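PDB 7AE5: phenolic acid decarboxylase from Sedimentibacter hydroxybenzoicus, which catalyses the reversible, non-oxidative decarboxylation of 4-hydroxybenzoate and 3,4-dihydroxybenzoate, using prenylated FMN and manganese, and so detoxifies phenolic compounds without oxygen. Local coordinates for residues H377-D389 with M434-V446. Sequence-based numbering, arbitrary orientation.
With RB (rubidium ion), chain Q.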
ATOM      1  N   HIS C 377     -26.877   5.361   7.360  1.00 42.67           N
ATOM      2  CA  HIS C 377     -26.662   6.103   6.125  1.00 42.39           C
ATOM      3  C   HIS C 377     -25.187   6.215   5.764  1.00 42.21           C
ATOM      4  O   HIS C 377     -24.825   6.067   4.592  1.00 42.44           O
ATOM      5  CB  HIS C 377     -27.273   7.501   6.239  1.00 42.00           C
ATOM      6  CG  HIS C 377     -27.258   8.272   4.957  1.00 42.02           C
ATOM      7  ND1 HIS C 377     -26.238   9.136   4.622  1.00 41.58           N
ATOM      8  CD2 HIS C 377     -28.140   8.315   3.931  1.00 42.60           C
ATOM      9  CE1 HIS C 377     -26.492   9.675   3.443  1.00 42.00           C
ATOM     10  NE2 HIS C 377     -27.640   9.194   3.002  1.00 42.63           N
ATOM     11  N   GLY C 378     -24.323   6.478   6.746  1.00 35.10           N
ATOM     12  CA  GLY C 378     -22.915   6.664   6.446  1.00 34.96           C
ATOM     13  C   GLY C 378     -22.227   5.403   5.967  1.00 35.49           C
ATOM     14  O   GLY C 378     -21.291   5.473   5.165  1.00 35.55           O
ATOM     15  N   MET C 379     -22.664   4.239   6.460  1.00 38.25           N
ATOM     16  CA  MET C 379     -22.077   2.958   6.083  1.00 38.92           C
ATOM     17  C   MET C 379     -22.052   2.750   4.573  1.00 39.06           C
ATOM     18  O   MET C 379     -20.976   2.486   4.022  1.00 39.24           O
ATOM     19  CB  MET C 379     -22.811   1.788   6.743  1.00 39.60           C
ATOM     20  CG  MET C 379     -22.103   0.464   6.573  1.00 40.41           C
ATOM     21  SD  MET C 379     -22.752  -0.806   7.656  1.00 41.38           S
ATOM     22  CE  MET C 379     -22.053  -0.227   9.165  1.00 41.18           C
ATOM     23  N   PRO C 380     -23.196   2.831   3.859  1.00 32.70           N
ATOM     24  CA  PRO C 380     -23.145   2.591   2.412  1.00 33.06           C
ATOM     25  C   PRO C 380     -22.879   3.846   1.590  1.00 32.88           C
ATOM     26  O   PRO C 380     -22.358   3.748   0.477  1.00 33.27           O
ATOM     27  CB  PRO C 380     -24.535   2.019   2.114  1.00 33.45           C
ATOM     28  CG  PRO C 380     -25.416   2.697   3.093  1.00 33.06           C
ATOM     29  CD  PRO C 380     -24.593   2.947   4.328  1.00 32.66           C
ATOM     30  N   TYR C 381     -23.227   5.024   2.110  1.00 40.12           N
ATOM     31  CA  TYR C 381     -23.128   6.250   1.322  1.00 40.25           C
ATOM     32  C   TYR C 381     -21.763   6.922   1.433  1.00 40.09           C
ATOM     33  O   TYR C 381     -21.167   7.299   0.419  1.00 40.71           O
ATOM     34  CB  TYR C 381     -24.210   7.247   1.752  1.00 39.91           C
ATOM     35  CG  TYR C 381     -25.545   7.077   1.068  1.00 40.39           C
ATOM     36  CD1 TYR C 381     -26.508   6.218   1.585  1.00 40.33           C
ATOM     37  CD2 TYR C 381     -25.847   7.784  -0.087  1.00 41.05           C
ATOM     38  CE1 TYR C 381     -27.733   6.067   0.966  1.00 40.79           C
ATOM     39  CE2 TYR C 381     -27.069   7.638  -0.712  1.00 41.50           C
ATOM     40  CZ  TYR C 381     -28.008   6.779  -0.181  1.00 41.31           C
ATOM     41  OH  TYR C 381     -29.227   6.631  -0.802  1.00 41.78           O
ATOM     42  N   SER C 382     -21.262   7.083   2.653  1.00 35.85           N
ATOM     43  CA  SER C 382     -20.152   7.988   2.925  1.00 35.55           C
ATOM     44  C   SER C 382     -18.850   7.365   2.439  1.00 35.95           C
ATOM     45  O   SER C 382     -18.370   6.384   3.016  1.00 35.89           O
ATOM     46  CB  SER C 382     -20.096   8.298   4.416  1.00 34.74           C
ATOM     47  OG  SER C 382     -21.164   9.155   4.779  1.00 34.37           O
ATOM     48  N   LYS C 383     -18.273   7.937   1.384  1.00 30.26           N
ATOM     49  CA  LYS C 383     -17.029   7.440   0.808  1.00 29.96           C
ATOM     50  C   LYS C 383     -15.812   8.250   1.234  1.00 29.18           C
ATOM     51  O   LYS C 383     -14.750   7.672   1.493  1.00 29.04           O
ATOM     52  CB  LYS C 383     -17.123   7.425  -0.721  1.00 30.49           C
ATOM     53  CG  LYS C 383     -15.880   6.896  -1.411  1.00 30.47           C
ATOM     54  CD  LYS C 383     -16.060   6.844  -2.918  1.00 31.67           C
ATOM     55  CE  LYS C 383     -16.287   8.232  -3.496  1.00 32.55           C
ATOM     56  NZ  LYS C 383     -16.534   8.197  -4.964  1.00 34.50           N
ATOM     57  N   ILE C 384     -15.937   9.570   1.323  1.00 33.98           N
ATOM     58  CA  ILE C 384     -14.831  10.446   1.690  1.00 33.28           C
ATOM     59  C   ILE C 384     -15.193  11.138   2.994  1.00 32.90           C
ATOM     60  O   ILE C 384     -16.161  11.909   3.046  1.00 32.80           O
ATOM     61  CB  ILE C 384     -14.522  11.469   0.587  1.00 33.60           C
ATOM     62  CG1 ILE C 384     -14.184  10.741  -0.716  1.00 34.59           C
ATOM     63  CG2 ILE C 384     -13.374  12.373   1.012  1.00 33.39           C
ATOM     64  CD1 ILE C 384     -13.995  11.655  -1.902  1.00 36.17           C
ATOM     65  N   VAL C 385     -14.423  10.865   4.042  1.00 33.02           N
ATOM     66  CA  VAL C 385     -14.696  11.369   5.383  1.00 32.80           C
ATOM     67  C   VAL C 385     -13.485  12.161   5.853  1.00 32.69           C
ATOM     68  O   VAL C 385     -12.395  11.597   6.021  1.00 33.01           O
ATOM     69  CB  VAL C 385     -15.018  10.231   6.364  1.00 33.27           C
ATOM     70  CG1 VAL C 385     -15.337  10.791   7.742  1.00 33.31           C
ATOM     71  CG2 VAL C 385     -16.171   9.392   5.839  1.00 33.54           C
ATOM     72  N   ILE C 386     -13.678  13.458   6.073  1.00 33.44           N
ATOM     73  CA  ILE C 386     -12.638  14.354   6.566  1.00 33.77           C
ATOM     74  C   ILE C 386     -13.002  14.764   7.984  1.00 34.34           C
ATOM     75  O   ILE C 386     -14.131  15.202   8.237  1.00 34.53           O
ATOM     76  CB  ILE C 386     -12.480  15.589   5.663  1.00 34.15           C
ATOM     77  CG1 ILE C 386     -12.257  15.167   4.209  1.00 34.14           C
ATOM     78  CG2 ILE C 386     -11.341  16.469   6.155  1.00 34.55           C
ATOM     79  CD1 ILE C 386     -12.479  16.280   3.214  1.00 35.11           C
ATOM     80  N   VAL C 387     -12.054  14.623   8.906  1.00 29.79           N
ATOM     81  CA  VAL C 387     -12.245  15.003  10.301  1.00 30.95           C
ATOM     82  C   VAL C 387     -11.339  16.187  10.605  1.00 31.29           C
ATOM     83  O   VAL C 387     -10.132  16.137  10.345  1.00 31.12           O
ATOM     84  CB  VAL C 387     -11.959  13.833  11.257  1.00 32.06           C
ATOM     85  CG1 VAL C 387     -12.371  14.203  12.670  1.00 33.76           C
ATOM     86  CG2 VAL C 387     -12.693  12.583  10.796  1.00 31.55           C
ATOM     87  N   VAL C 388     -11.924  17.249  11.156  1.00 31.82           N
ATOM     88  CA  VAL C 388     -11.200  18.466  11.490  1.00 31.97           C
ATOM     89  C   VAL C 388     -11.402  18.761  12.974  1.00 33.03           C
ATOM     90  O   VAL C 388     -12.242  18.159  13.645  1.00 33.69           O
ATOM     91  CB  VAL C 388     -11.643  19.662  10.626  1.00 31.43           C
ATOM     92  CG1 VAL C 388     -11.423  19.363   9.147  1.00 30.80           C
ATOM     93  CG2 VAL C 388     -13.105  19.990  10.895  1.00 31.48           C
ATOM     94  N   ASP C 389     -10.616  19.711  13.480  1.00 40.87           N
ATOM     95  CA  ASP C 389     -10.649  20.029  14.898  1.00 41.86           C
ATOM     96  C   ASP C 389     -11.916  20.805  15.255  1.00 41.72           C
ATOM     97  O   ASP C 389     -12.702  21.212  14.395  1.00 40.91           O
ATOM     98  CB  ASP C 389      -9.412  20.829  15.304  1.00 42.13           C
ATOM     99  CG  ASP C 389      -8.144  20.003  15.268  1.00 42.53           C
ATOM    100  OD1 ASP C 389      -8.124  18.922  15.896  1.00 43.48           O
ATOM    101  OD2 ASP C 389      -7.165  20.438  14.623  1.00 42.04           O
ATOM    102  N   MET C 434     -20.099  -1.253  -4.437  1.00 36.59           N
ATOM    103  CA  MET C 434     -19.108  -1.393  -3.383  1.00 36.14           C
ATOM    104  C   MET C 434     -18.230  -0.151  -3.329  1.00 35.73           C
ATOM    105  O   MET C 434     -17.965   0.491  -4.350  1.00 35.96           O
ATOM    106  CB  MET C 434     -18.236  -2.634  -3.597  1.00 36.31           C
ATOM    107  CG  MET C 434     -19.029  -3.904  -3.810  1.00 36.80           C
ATOM    108  SD  MET C 434     -19.759  -4.508  -2.275  1.00 36.97           S
ATOM    109  CE  MET C 434     -18.298  -4.701  -1.257  1.00 36.78           C
ATOM    110  N   HIS C 435     -17.785   0.184  -2.123  1.00 37.28           N
ATOM    111  CA  HIS C 435     -16.945   1.347  -1.896  1.00 36.82           C
ATOM    112  C   HIS C 435     -15.559   0.924  -1.439  1.00 36.61           C
ATOM    113  O   HIS C 435     -15.383  -0.092  -0.762  1.00 36.83           O
ATOM    114  CB  HIS C 435     -17.545   2.282  -0.840  1.00 36.48           C
ATOM    115  CG  HIS C 435     -18.337   3.415  -1.410  1.00 36.59           C
ATOM    116  ND1 HIS C 435     -19.313   4.073  -0.692  1.00 36.46           N
ATOM    117  CD2 HIS C 435     -18.305   4.004  -2.628  1.00 37.07           C
ATOM    118  CE1 HIS C 435     -19.846   5.020  -1.442  1.00 36.86           C
ATOM    119  NE2 HIS C 435     -19.252   4.999  -2.623  1.00 37.36           N
ATOM    120  N   THR C 436     -14.576   1.713  -1.838  1.00 34.30           N
ATOM    121  CA  THR C 436     -13.296   1.784  -1.153  1.00 33.99           C
ATOM    122  C   THR C 436     -13.301   3.114  -0.412  1.00 33.44           C
ATOM    123  O   THR C 436     -13.320   4.176  -1.039  1.00 33.24           O
ATOM    124  CB  THR C 436     -12.127   1.681  -2.126  1.00 34.13           C
ATOM    125  OG1 THR C 436     -11.985   0.322  -2.553  1.00 34.57           O
ATOM    126  CG2 THR C 436     -10.858   2.109  -1.442  1.00 33.78           C
ATOM    127  N   LYS C 437     -13.329   3.053   0.915  1.00 39.34           N
ATOM    128  CA  LYS C 437     -13.508   4.252   1.720  1.00 39.92           C
ATOM    129  C   LYS C 437     -12.196   5.008   1.874  1.00 35.72           C
ATOM    130  O   LYS C 437     -11.107   4.425   1.844  1.00 30.40           O
ATOM    131  CB  LYS C 437     -14.058   3.896   3.102  1.00 36.17           C
ATOM    132  CG  LYS C 437     -15.327   3.060   3.085  1.00 38.72           C
ATOM    133  CD  LYS C 437     -16.523   3.850   2.592  1.00 45.55           C
ATOM    134  CE  LYS C 437     -17.823   3.112   2.879  1.00 45.49           C
ATOM    135  NZ  LYS C 437     -19.009   3.842   2.356  1.00 48.52           N
ATOM    136  N   MET C 438     -12.309   6.325   2.046  1.00 43.17           N
ATOM    137  CA  MET C 438     -11.161   7.187   2.297  1.00 39.95           C
ATOM    138  C   MET C 438     -11.429   8.016   3.542  1.00 39.17           C
ATOM    139  O   MET C 438     -12.357   8.831   3.563  1.00 43.31           O
ATOM    140  CB  MET C 438     -10.864   8.095   1.100  1.00 43.07           C
ATOM    141  CG  MET C 438      -9.471   8.705   1.150  1.00 38.82           C
ATOM    142  SD  MET C 438      -9.102   9.913  -0.138  1.00 40.99           S
ATOM    143  CE  MET C 438     -10.682  10.063  -0.959  1.00 47.61           C
ATOM    144  N   ILE C 439     -10.622   7.799   4.576  1.00 33.68           N
ATOM    145  CA  ILE C 439     -10.681   8.566   5.814  1.00 32.21           C
ATOM    146  C   ILE C 439      -9.476   9.493   5.850  1.00 31.45           C
ATOM    147  O   ILE C 439      -8.339   9.049   5.650  1.00 28.77           O
ATOM    148  CB  ILE C 439     -10.701   7.646   7.048  1.00 28.00           C
ATOM    149  CG1 ILE C 439     -11.890   6.688   6.991  1.00 28.53           C
ATOM    150  CG2 ILE C 439     -10.731   8.466   8.326  1.00 27.03           C
ATOM    151  CD1 ILE C 439     -11.868   5.651   8.093  1.00 24.86           C
ATOM    152  N   ILE C 440      -9.721  10.774   6.106  1.00 31.11           N
ATOM    153  CA  ILE C 440      -8.668  11.783   6.162  1.00 31.00           C
ATOM    154  C   ILE C 440      -8.705  12.421   7.542  1.00 29.70           C
ATOM    155  O   ILE C 440      -9.704  13.047   7.917  1.00 31.20           O
ATOM    156  CB  ILE C 440      -8.830  12.843   5.061  1.00 35.26           C
ATOM    157  CG1 ILE C 440      -8.824  12.184   3.682  1.00 36.55           C
ATOM    158  CG2 ILE C 440      -7.722  13.879   5.149  1.00 34.60           C
ATOM    159  CD1 ILE C 440      -9.077  13.150   2.551  1.00 40.86           C
ATOM    160  N   ASP C 441      -7.616  12.267   8.296  1.00 42.39           N
ATOM    161  CA  ASP C 441      -7.525  12.801   9.654  1.00 41.97           C
ATOM    162  C   ASP C 441      -6.797  14.145   9.609  1.00 43.74           C
ATOM    163  O   ASP C 441      -5.593  14.253   9.868  1.00 43.43           O
ATOM    164  CB  ASP C 441      -6.834  11.798  10.578  1.00 39.87           C
ATOM    165  CG  ASP C 441      -6.563  12.365  11.960  1.00 40.87           C
ATOM    166  OD1 ASP C 441      -7.266  13.317  12.360  1.00 42.27           O
ATOM    167  OD2 ASP C 441      -5.656  11.853  12.652  1.00 40.82           O
ATOM    168  N   ALA C 442      -7.567  15.194   9.296  1.00 34.99           N
ATOM    169  CA  ALA C 442      -7.077  16.568   9.259  1.00 36.92           C
ATOM    170  C   ALA C 442      -7.058  17.220  10.635  1.00 37.03           C
ATOM    171  O   ALA C 442      -7.226  18.443  10.738  1.00 38.83           O
ATOM    172  CB  ALA C 442      -7.916  17.404   8.289  1.00 39.84           C
ATOM    173  N   THR C 443      -6.864  16.443  11.694  1.00 37.11           N
ATOM    174  CA  THR C 443      -6.812  16.994  13.038  1.00 38.33           C
ATOM    175  C   THR C 443      -5.379  17.076  13.550  1.00 39.55           C
ATOM    176  O   THR C 443      -4.463  16.390  13.061  1.00 38.62           O
ATOM    177  CB  THR C 443      -7.660  16.170  14.014  1.00 37.46           C
ATOM    178  OG1 THR C 443      -7.047  14.892  14.230  1.00 36.20           O
ATOM    179  CG2 THR C 443      -9.068  15.983  13.471  1.00 36.49           C
ATOM    180  N   THR C 444      -5.214  17.958  14.543  1.00 31.12           N
ATOM    181  CA  THR C 444      -3.946  18.162  15.231  1.00 33.64           C
ATOM    182  C   THR C 444      -3.675  16.996  16.173  1.00 34.38           C
ATOM    183  O   THR C 444      -4.565  16.607  16.938  1.00 34.41           O
ATOM    184  CB  THR C 444      -3.992  19.468  16.030  1.00 36.87           C
ATOM    185  OG1 THR C 444      -4.362  20.554  15.170  1.00 36.31           O
ATOM    186  CG2 THR C 444      -2.648  19.759  16.670  1.00 39.80           C
ATOM    187  N   PRO C 445      -2.477  16.416  16.153  1.00 36.23           N
ATOM    188  CA  PRO C 445      -2.184  15.301  17.061  1.00 37.75           C
ATOM    189  C   PRO C 445      -2.310  15.711  18.521  1.00 42.35           C
ATOM    190  O   PRO C 445      -1.901  16.803  18.919  1.00 45.34           O
ATOM    191  CB  PRO C 445      -0.739  14.926  16.708  1.00 37.91           C
ATOM    192  CG  PRO C 445      -0.539  15.440  15.316  1.00 34.73           C
ATOM    193  CD  PRO C 445      -1.372  16.680  15.215  1.00 35.22           C
ATOM    194  N   VAL C 446      -2.895  14.825  19.313  1.00 43.71           N
ATOM    195  CA  VAL C 446      -2.930  14.972  20.765  1.00 46.36           C
ATOM    196  C   VAL C 446      -2.276  13.733  21.359  1.00 47.18           C
ATOM    197  O   VAL C 446      -2.195  12.683  20.699  1.00 45.38           O
ATOM    198  CB  VAL C 446      -4.372  15.175  21.290  1.00 43.85           C
ATOM    199  CG1 VAL C 446      -5.092  16.246  20.489  1.00 42.50           C
ATOM    200  CG2 VAL C 446      -5.142  13.874  21.251  1.00 40.65           C
TER
HETATM  201 RB    RB Q 501      -3.732  14.742  11.389  1.00 48.64          RB
HETATM  202  O   HOH W   1      -8.377  20.706  12.033  1.00 28.67           O
HETATM  203  O   HOH W   2      -6.645  18.049  18.228  1.00 38.97           O
HETATM  204  O   HOH W   3      -3.727  13.346  13.406  1.00 33.84           O
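Lys383 lays its aliphatic chain across one face of the His435 ring, its CB 3.8 Å from the ring centroid in a CH-pi contact, at the start of two parallel neighbours, strands 384-388 and 434-441, in the mixed sheet of the UbiD C-terminal domain. With CG anti to the backbone N (chi1 -179°), the chain runs on past the ring, and its NZ reaches Asp426, which also accepts from His435 NE2, and Val408 O of a second subunit. Lys437, long and flexible enough to bend back at chi2, brings NZ to helix 378-381 and the residue after it, donating to Ser382 O at 2.7 Å and Met379 O at 2.9 Å, both met from above their carbonyl planes; His435 ND1 and Pro421 O share the same amine. A leucine here would probably take this donor from the carbonyls of Met379 and Ser382 and leave His435 one restraint fewer. Beyond, four near-straight backbone bonds join the strands in the alternating parallel pattern, Met438 N to Lys383 O being the first. Beta-branched Ile384 and Ile386 suit the extended strand and lie alongside Met438 and Ile440, Met438 CE touching Ile384 CG1 at 3.6 Å. Farther along, Asp441 O and Thr443 O bind a rubidium ion, while Asp389 holds Thr444: its OD2 takes Thr444 OG1 at 2.9 Å and, through its syn lone pair, Thr444 N at 3.2 Å.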